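Local coordinates for protein Lysine/ornithine decarboxylase (Selenomonas ruminantium, PDB 5GJO) that decarboxylates L-lysine to cadaverine and L-ornithine to putrescine with similar efficiency, using pyridoxal 5'-phosphate as cofactor, at residues 34-37 against 38-41; 371-375 against 376-380; 231-234 against 235-238. The protein carries 2 engineered substitutions. All coordinates share one frame; numbering follows the deposited sequence.

Contact 1: residues 34-37 against 38-41; sequences NYQF and MRRH
Phe37 and His41 meet one turn apart along helix 28-41, in an edge-to-face aromatic pair. His41 turns its edge to the Phe37 ring, and its CD2 sits over the middle of that face. The centroids are 4.3 Å apart and the planes are inclined at 56°. Phe37 sets CG anti to its backbone N (chi1 -179°), whereas His41 sets CG anti to its carbonyl carbon (chi1 -65°), which brings the imidazole over the phenyl face. His41 ND1 is hydrogen-bonded to Glu238. Arg40 comes past Phe37 on the backbone side: its NH2 lies 3.5 Å from Phe37 CA, with one guanidinium face over Gln36 O. On another side of the helix, Arg39 runs alongside Tyr35, pointing the same way. Arg39 CG is 3.5 Å from Tyr35 CE2, and Arg39 NH2 is hydrogen-bonded to Pro43 O. Each backbone N-H bonds to the carbonyl oxygen four residues earlier, as Arg40 N does to Gln36 O at 2.9 Å. Replacing Phe37 by an alanine is likely to leave the His41 edge without an aromatic face and to open a gap beside Tyr260 and Met237. Helix 28-41 belongs to the cofactor-binding TIM-barrel domain. Phe37 and Met38 pack against helices 233-247 and 259-263, and Tyr35 and Met38 reach strand 45-50.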
loop_
_atom_site.group_PDB
_atom_site.type_symbol
_atom_site.label_atom_id
_atom_site.label_comp_id
_atom_site.label_asym_id
_atom_site.label_seq_id
_atom_site.Cartn_x
_atom_site.Cartn_y
_atom_site.Cartn_z
ATOM N N ASN A 34 26.174 7.896 -5.556
ATOM C CA ASN A 34 25.710 6.685 -6.257
ATOM C C ASN A 34 25.659 6.861 -7.799
ATOM O O ASN A 34 26.033 5.925 -8.551
ATOM C CB ASN A 34 24.322 6.262 -5.750
ATOM C CG ASN A 34 24.366 5.723 -4.334
ATOM O OD1 ASN A 34 25.425 5.289 -3.854
ATOM N ND2 ASN A 34 23.175 5.603 -3.710
ATOM N N TYR A 35 25.213 8.010 -8.280
ATOM C CA TYR A 35 25.178 8.269 -9.695
ATOM C C TYR A 35 26.605 8.252 -10.227
ATOM O O TYR A 35 26.908 7.630 -11.237
ATOM C CB TYR A 35 24.494 9.635 -9.962
ATOM C CG TYR A 35 24.295 9.918 -11.410
ATOM C CD1 TYR A 35 23.160 9.450 -12.090
ATOM C CD2 TYR A 35 25.273 10.572 -12.131
ATOM C CE1 TYR A 35 22.977 9.723 -13.422
ATOM C CE2 TYR A 35 25.113 10.844 -13.482
ATOM C CZ TYR A 35 23.973 10.412 -14.133
ATOM O OH TYR A 35 23.744 10.658 -15.484
ATOM N N GLN A 36 27.499 8.954 -9.577
ATOM C CA GLN A 36 28.888 8.994 -10.064
ATOM C C GLN A 36 29.590 7.659 -10.029
ATOM O O GLN A 36 30.378 7.385 -10.920
ATOM C CB GLN A 36 29.723 10.040 -9.327
ATOM C CG GLN A 36 29.218 11.464 -9.634
ATOM C CD GLN A 36 29.083 11.878 -11.155
ATOM O OE1 GLN A 36 29.694 11.298 -12.094
ATOM N NE2 GLN A 36 28.244 12.880 -11.390
ATOM N N PHE A 37 29.350 6.849 -9.014
ATOM C CA PHE A 37 29.910 5.528 -8.951
ATOM C C PHE A 37 29.460 4.705 -10.183
ATOM O O PHE A 37 30.248 3.980 -10.749
ATOM C CB PHE A 37 29.439 4.853 -7.670
ATOM C CG PHE A 37 29.944 3.461 -7.430
ATOM C CD1 PHE A 37 29.252 2.388 -7.913
ATOM C CD2 PHE A 37 31.050 3.237 -6.610
ATOM C CE1 PHE A 37 29.667 1.088 -7.642
ATOM C CE2 PHE A 37 31.448 1.937 -6.297
ATOM C CZ PHE A 37 30.747 0.861 -6.821
ATOM N N MET A 38 28.198 4.798 -10.540
ATOM C CA MET A 38 27.680 4.056 -11.727
ATOM C C MET A 38 28.334 4.582 -13.012
ATOM O O MET A 38 28.690 3.826 -13.885
ATOM C CB MET A 38 26.147 4.115 -11.843
ATOM C CG MET A 38 25.645 3.345 -13.019
ATOM S SD MET A 38 23.843 3.075 -12.872
ATOM C CE MET A 38 23.932 1.702 -11.778
ATOM N N ARG A 39 28.486 5.884 -13.134
ATOM C CA ARG A 39 29.222 6.490 -14.269
ATOM C C ARG A 39 30.665 6.025 -14.352
ATOM O O ARG A 39 31.159 5.817 -15.469
ATOM C CB ARG A 39 29.106 8.043 -14.246
ATOM C CG ARG A 39 27.727 8.649 -14.429
ATOM C CD ARG A 39 26.952 8.113 -15.655
ATOM N NE ARG A 39 27.633 8.539 -16.876
ATOM C CZ ARG A 39 27.996 7.775 -17.906
ATOM N NH1 ARG A 39 28.598 8.389 -18.939
ATOM N NH2 ARG A 39 27.730 6.475 -17.982
ATOM N N ARG A 40 31.327 5.918 -13.216
ATOM C CA ARG A 40 32.678 5.406 -13.113
ATOM C C ARG A 40 32.868 3.922 -13.448
ATOM O O ARG A 40 33.785 3.576 -14.139
ATOM C CB ARG A 40 33.195 5.701 -11.718
ATOM C CG ARG A 40 34.617 5.338 -11.410
ATOM C CD ARG A 40 34.894 5.576 -9.925
ATOM N NE ARG A 40 34.390 6.872 -9.498
ATOM C CZ ARG A 40 33.580 7.127 -8.467
ATOM N NH1 ARG A 40 33.235 8.369 -8.244
ATOM N NH2 ARG A 40 33.140 6.197 -7.658
ATOM N N HIS A 41 31.978 3.067 -12.966
ATOM C CA HIS A 41 32.134 1.610 -13.114
ATOM C C HIS A 41 31.364 1.033 -14.265
ATOM O O HIS A 41 31.662 -0.056 -14.699
ATOM C CB HIS A 41 31.765 0.896 -11.805
ATOM C CG HIS A 41 32.703 1.231 -10.683
ATOM N ND1 HIS A 41 34.019 0.855 -10.696
ATOM C CD2 HIS A 41 32.542 1.999 -9.572
ATOM C CE1 HIS A 41 34.635 1.348 -9.624
ATOM N NE2 HIS A 41 33.759 2.069 -8.936
#

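Contact 2: residues 371-375 against 376-380; sequences IFEDQ and PEYAA
Tyr378 lays one face of its ring over the aliphatic part of Glu373. Glu373 CG stands almost above the ring centre, 3.6 Å from the centroid of the Tyr378 ring and 12° off the normal, a CH-pi contact. The glutamate chain bends at chi2 (73°), which carries the carboxylate on past the ring. There OE2 is hydrogen-bonded to Leu28 N, and OE1 to Asp29 N and Ser27 OG. The tyrosine hydroxyl is hydrogen-bonded to Asp29 OD2, so both side chains are tied to the same short piece of chain.

Tyr378 also touches Phe372. Tyr378 CB lies over the Phe372 face, offset toward the rim, 4.1 Å from its centroid. The two rings themselves meet obliquely, with planes at 76° and Phe372 CD2 3.9 Å from Tyr378 CD1. Glu377 CB adds a second contact to the phenyl ring, 3.8 Å from Phe372 CE1.

The 3-10 turn at 372-374 carries the chain from strand 369-371, which lies beside strand 23-26 in a mixed sheet, into helix 376-384. The Phe372 backbone is still hydrogen-bonded to that of Ala26. Gln375 is the N-cap residue, and Pro376 opens the helix. Gln375 O accepts a weak bond from Tyr378 N. The Gln375 side chain folds back toward the turn: NE2 donates to Ile371 O at 3.1 Å. Asp374 N reaches the same oxygen from the other face of its carbonyl plane, so two donors grip it.

Glu377 forms a salt bridge to Arg18 and a hydrogen bond to Thr14, both on helix 9-18. Gln375 OE1 also accepts from Arg18 NH1. The chemistry is thus divided: carbon and ring faces join the turn to the helix start, while the polar ends anchor both to residues 27-29 and helix 9-18. Arg18 probably offsets the negative charge of Glu377.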
loop_
_atom_site.group_PDB
_atom_site.type_symbol
_atom_site.label_atom_id
_atom_site.label_comp_id
_atom_site.label_asym_id
_atom_site.label_seq_id
_atom_site.Cartn_x
_atom_site.Cartn_y
_atom_site.Cartn_z
ATOM N N ILE A 371 14.993 16.750 3.294
ATOM C CA ILE A 371 16.241 16.855 2.568
ATOM C C ILE A 371 17.364 17.180 3.558
ATOM O O ILE A 371 17.397 18.258 4.136
ATOM C CB ILE A 371 16.212 17.872 1.408
ATOM C CG1 ILE A 371 15.025 17.603 0.469
ATOM C CG2 ILE A 371 17.541 17.914 0.671
ATOM C CD1 ILE A 371 15.023 16.171 -0.058
ATOM N N PHE A 372 18.292 16.267 3.710
ATOM C CA PHE A 372 19.334 16.375 4.722
ATOM C C PHE A 372 20.226 17.614 4.518
ATOM O O PHE A 372 20.540 18.355 5.447
ATOM C CB PHE A 372 20.217 15.138 4.742
ATOM C CG PHE A 372 21.196 15.082 5.877
ATOM C CD1 PHE A 372 20.751 15.176 7.155
ATOM C CD2 PHE A 372 22.503 14.922 5.660
ATOM C CE1 PHE A 372 21.625 15.103 8.243
ATOM C CE2 PHE A 372 23.402 14.840 6.736
ATOM C CZ PHE A 372 22.971 14.946 8.015
ATOM N N GLU A 373 20.490 17.936 3.278
ATOM C CA GLU A 373 21.426 19.056 2.935
ATOM C C GLU A 373 20.774 20.426 3.226
ATOM O O GLU A 373 21.500 21.449 3.248
ATOM C CB GLU A 373 21.876 18.968 1.462
ATOM C CG GLU A 373 22.865 17.914 1.120
ATOM C CD GLU A 373 22.310 16.525 1.115
ATOM O OE1 GLU A 373 23.172 15.637 1.061
ATOM O OE2 GLU A 373 21.046 16.344 1.148
ATOM N N ASP A 374 19.487 20.444 3.512
ATOM C CA ASP A 374 18.825 21.674 3.913
ATOM C C ASP A 374 18.773 21.847 5.437
ATOM O O ASP A 374 18.167 22.764 5.924
ATOM C CB ASP A 374 17.422 21.759 3.328
ATOM C CG ASP A 374 17.431 21.947 1.830
ATOM O OD1 ASP A 374 18.428 22.448 1.327
ATOM O OD2 ASP A 374 16.451 21.585 1.178
ATOM N N GLN A 375 19.384 20.923 6.160
ATOM C CA GLN A 375 19.258 20.888 7.636
ATOM C C GLN A 375 20.570 21.289 8.253
ATOM O O GLN A 375 21.564 21.082 7.702
ATOM C CB GLN A 375 18.963 19.481 8.205
ATOM C CG GLN A 375 17.769 18.804 7.514
ATOM C CD GLN A 375 16.534 19.641 7.531
ATOM O OE1 GLN A 375 16.125 20.180 8.577
ATOM N NE2 GLN A 375 15.882 19.722 6.391
ATOM N N PRO A 376 20.521 21.873 9.453
ATOM C CA PRO A 376 21.749 22.281 10.085
ATOM C C PRO A 376 22.636 21.127 10.430
ATOM O O PRO A 376 23.833 21.290 10.507
ATOM C CB PRO A 376 21.302 22.966 11.383
ATOM C CG PRO A 376 19.890 22.612 11.607
ATOM C CD PRO A 376 19.331 22.329 10.219
ATOM N N GLU A 377 22.103 19.948 10.619
ATOM C CA GLU A 377 22.964 18.776 10.871
ATOM C C GLU A 377 23.944 18.481 9.735
ATOM O O GLU A 377 25.059 18.027 9.983
ATOM C CB GLU A 377 22.133 17.520 11.140
ATOM C CG GLU A 377 21.321 17.554 12.424
ATOM C CD GLU A 377 20.051 18.432 12.451
ATOM O OE1 GLU A 377 19.617 18.944 11.396
ATOM O OE2 GLU A 377 19.396 18.614 13.561
ATOM N N TYR A 378 23.558 18.706 8.485
ATOM C CA TYR A 378 24.467 18.556 7.343
ATOM C C TYR A 378 25.552 19.554 7.387
ATOM O O TYR A 378 26.750 19.228 7.232
ATOM C CB TYR A 378 23.670 18.699 6.047
ATOM C CG TYR A 378 24.490 18.680 4.841
ATOM C CD1 TYR A 378 25.108 17.479 4.372
ATOM C CD2 TYR A 378 24.711 19.867 4.140
ATOM C CE1 TYR A 378 25.885 17.501 3.180
ATOM C CE2 TYR A 378 25.537 19.892 3.032
ATOM C CZ TYR A 378 26.058 18.717 2.518
ATOM O OH TYR A 378 26.831 18.740 1.373
ATOM N N ALA A 379 25.143 20.795 7.644
ATOM C CA ALA A 379 26.117 21.853 7.753
ATOM C C ALA A 379 27.132 21.516 8.875
ATOM O O ALA A 379 28.389 21.801 8.769
ATOM C CB ALA A 379 25.462 23.166 8.061
ATOM N N ALA A 380 26.644 20.959 9.966
ATOM C CA ALA A 380 27.505 20.570 11.065
ATOM C C ALA A 380 28.506 19.495 10.620
ATOM O O ALA A 380 29.632 19.471 11.065
ATOM C CB ALA A 380 26.685 20.093 12.240
#

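Contact 3: residues 231-234 against 235-238; sequences VDLA and AMME
Asp232 caps the start of helix 233-247, within a beta-alpha-beta unit of the TIM barrel that runs from strand 214-216 through this helix to strand 252-255. As N-cap, Asp232 OD1 takes the N-H of Ala235 N at 3.0 Å. The bond is nearly straight, but it meets the oxygen from above the carboxylate plane. The Asp232 chain has CG anti to the backbone N (chi1 170°), which swings the carboxylate back over the first turn. Ala235 CB lies 3.7 Å from Asp232 OD2, alongside the same group. The negative charge would probably suit the positive end of the helix dipole. Asp232 O also accepts from Met236 N.

Around this cap the side chains meet at ordinary van der Waals distances. Val231 CG1 touches Met236 CE at 4.0 Å, across the cap. Leu233 CD2 lies 4.2 Å from Met236 SD.

Further out, Leu186 flanks Val231, and Pro222 touches both Leu233 and Met236. Tyr260 packs on Leu233 and Met237. Glu238 N donates to Ala234 O at 2.8 Å, and Glu238 CG is packed tightly, 3.0 Å from the same oxygen.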
loop_
_atom_site.group_PDB
_atom_site.type_symbol
_atom_site.label_atom_id
_atom_site.label_comp_id
_atom_site.label_asym_id
_atom_site.label_seq_id
_atom_site.Cartn_x
_atom_site.Cartn_y
_atom_site.Cartn_z
ATOM N N VAL A 231 27.056 -9.000 -2.661
ATOM C CA VAL A 231 27.628 -8.738 -4.000
ATOM C C VAL A 231 28.589 -7.574 -3.884
ATOM O O VAL A 231 28.265 -6.596 -3.256
ATOM C CB VAL A 231 26.448 -8.216 -4.931
ATOM C CG1 VAL A 231 26.907 -7.484 -6.168
ATOM C CG2 VAL A 231 25.563 -9.368 -5.307
ATOM N N ASP A 232 29.675 -7.617 -4.630
ATOM C CA ASP A 232 30.545 -6.470 -4.768
ATOM C C ASP A 232 30.008 -5.671 -5.940
ATOM O O ASP A 232 30.109 -6.128 -7.063
ATOM C CB ASP A 232 31.932 -6.998 -5.085
ATOM C CG ASP A 232 32.915 -5.927 -5.508
ATOM O OD1 ASP A 232 32.562 -4.814 -5.842
ATOM O OD2 ASP A 232 34.090 -6.236 -5.500
ATOM N N LEU A 233 29.475 -4.474 -5.692
ATOM C CA LEU A 233 28.839 -3.724 -6.789
ATOM C C LEU A 233 29.809 -3.216 -7.808
ATOM O O LEU A 233 29.458 -3.163 -8.972
ATOM C CB LEU A 233 27.985 -2.529 -6.345
ATOM C CG LEU A 233 26.647 -2.874 -5.744
ATOM C CD1 LEU A 233 26.187 -1.541 -5.100
ATOM C CD2 LEU A 233 25.703 -3.325 -6.837
ATOM N N ALA A 234 31.013 -2.773 -7.406
ATOM C CA ALA A 234 31.951 -2.368 -8.375
ATOM C C ALA A 234 32.264 -3.521 -9.362
ATOM O O ALA A 234 32.302 -3.306 -10.574
ATOM C CB ALA A 234 33.253 -1.881 -7.706
ATOM N N ALA A 235 32.493 -4.700 -8.843
ATOM C CA ALA A 235 32.848 -5.836 -9.718
ATOM C C ALA A 235 31.677 -6.187 -10.599
ATOM O O ALA A 235 31.883 -6.461 -11.829
ATOM C CB ALA A 235 33.279 -7.052 -8.965
ATOM N N MET A 236 30.472 -6.194 -10.022
ATOM C CA MET A 236 29.267 -6.386 -10.878
ATOM C C MET A 236 29.205 -5.397 -12.020
ATOM O O MET A 236 29.046 -5.790 -13.234
ATOM C CB MET A 236 27.983 -6.325 -10.065
ATOM C CG MET A 236 26.713 -6.380 -10.910
ATOM S SD MET A 236 25.238 -6.269 -9.846
ATOM C CE MET A 236 24.799 -7.990 -9.556
ATOM N N MET A 237 29.305 -4.099 -11.708
ATOM C CA MET A 237 29.161 -3.142 -12.720
ATOM C C MET A 237 30.326 -3.225 -13.767
ATOM O O MET A 237 30.055 -3.107 -14.993
ATOM C CB MET A 237 29.120 -1.737 -12.129
ATOM C CG MET A 237 27.804 -1.534 -11.349
ATOM S SD MET A 237 27.660 0.167 -10.814
ATOM C CE MET A 237 26.316 -0.143 -9.633
ATOM N N GLU A 238 31.544 -3.449 -13.313
ATOM C CA GLU A 238 32.670 -3.527 -14.222
ATOM C C GLU A 238 32.505 -4.698 -15.194
ATOM O O GLU A 238 32.855 -4.589 -16.332
ATOM C CB GLU A 238 33.989 -3.661 -13.472
ATOM C CG GLU A 238 34.364 -2.475 -12.612
ATOM C CD GLU A 238 35.124 -1.402 -13.361
ATOM O OE1 GLU A 238 35.476 -1.633 -14.528
ATOM O OE2 GLU A 238 35.349 -0.323 -12.787
#

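How the contacts relate
Contacts 1 and 3 are neighbours in the TIM-barrel domain, with centres about 11 Å apart. They touch where helix 28-41 meets helix 233-247. His41 ND1 and Glu238 OE2, 2.7 Å apart, form the polar link. Phe37 CZ packs 3.7 Å from Ala234 N, and the methyls of Met38 and Met237 also meet. Neither contact lines the cofactor pocket, yet the side chains of Met38 and Met237 are about 8 Å and 10 Å from a bound pyridoxal phosphate. Contact 2 stands apart, after strand 369-371 of the mixed sheet. Its centre is about 24 Å from that of contact 1 and about 31 Å from that of contact 3, and it touches neither.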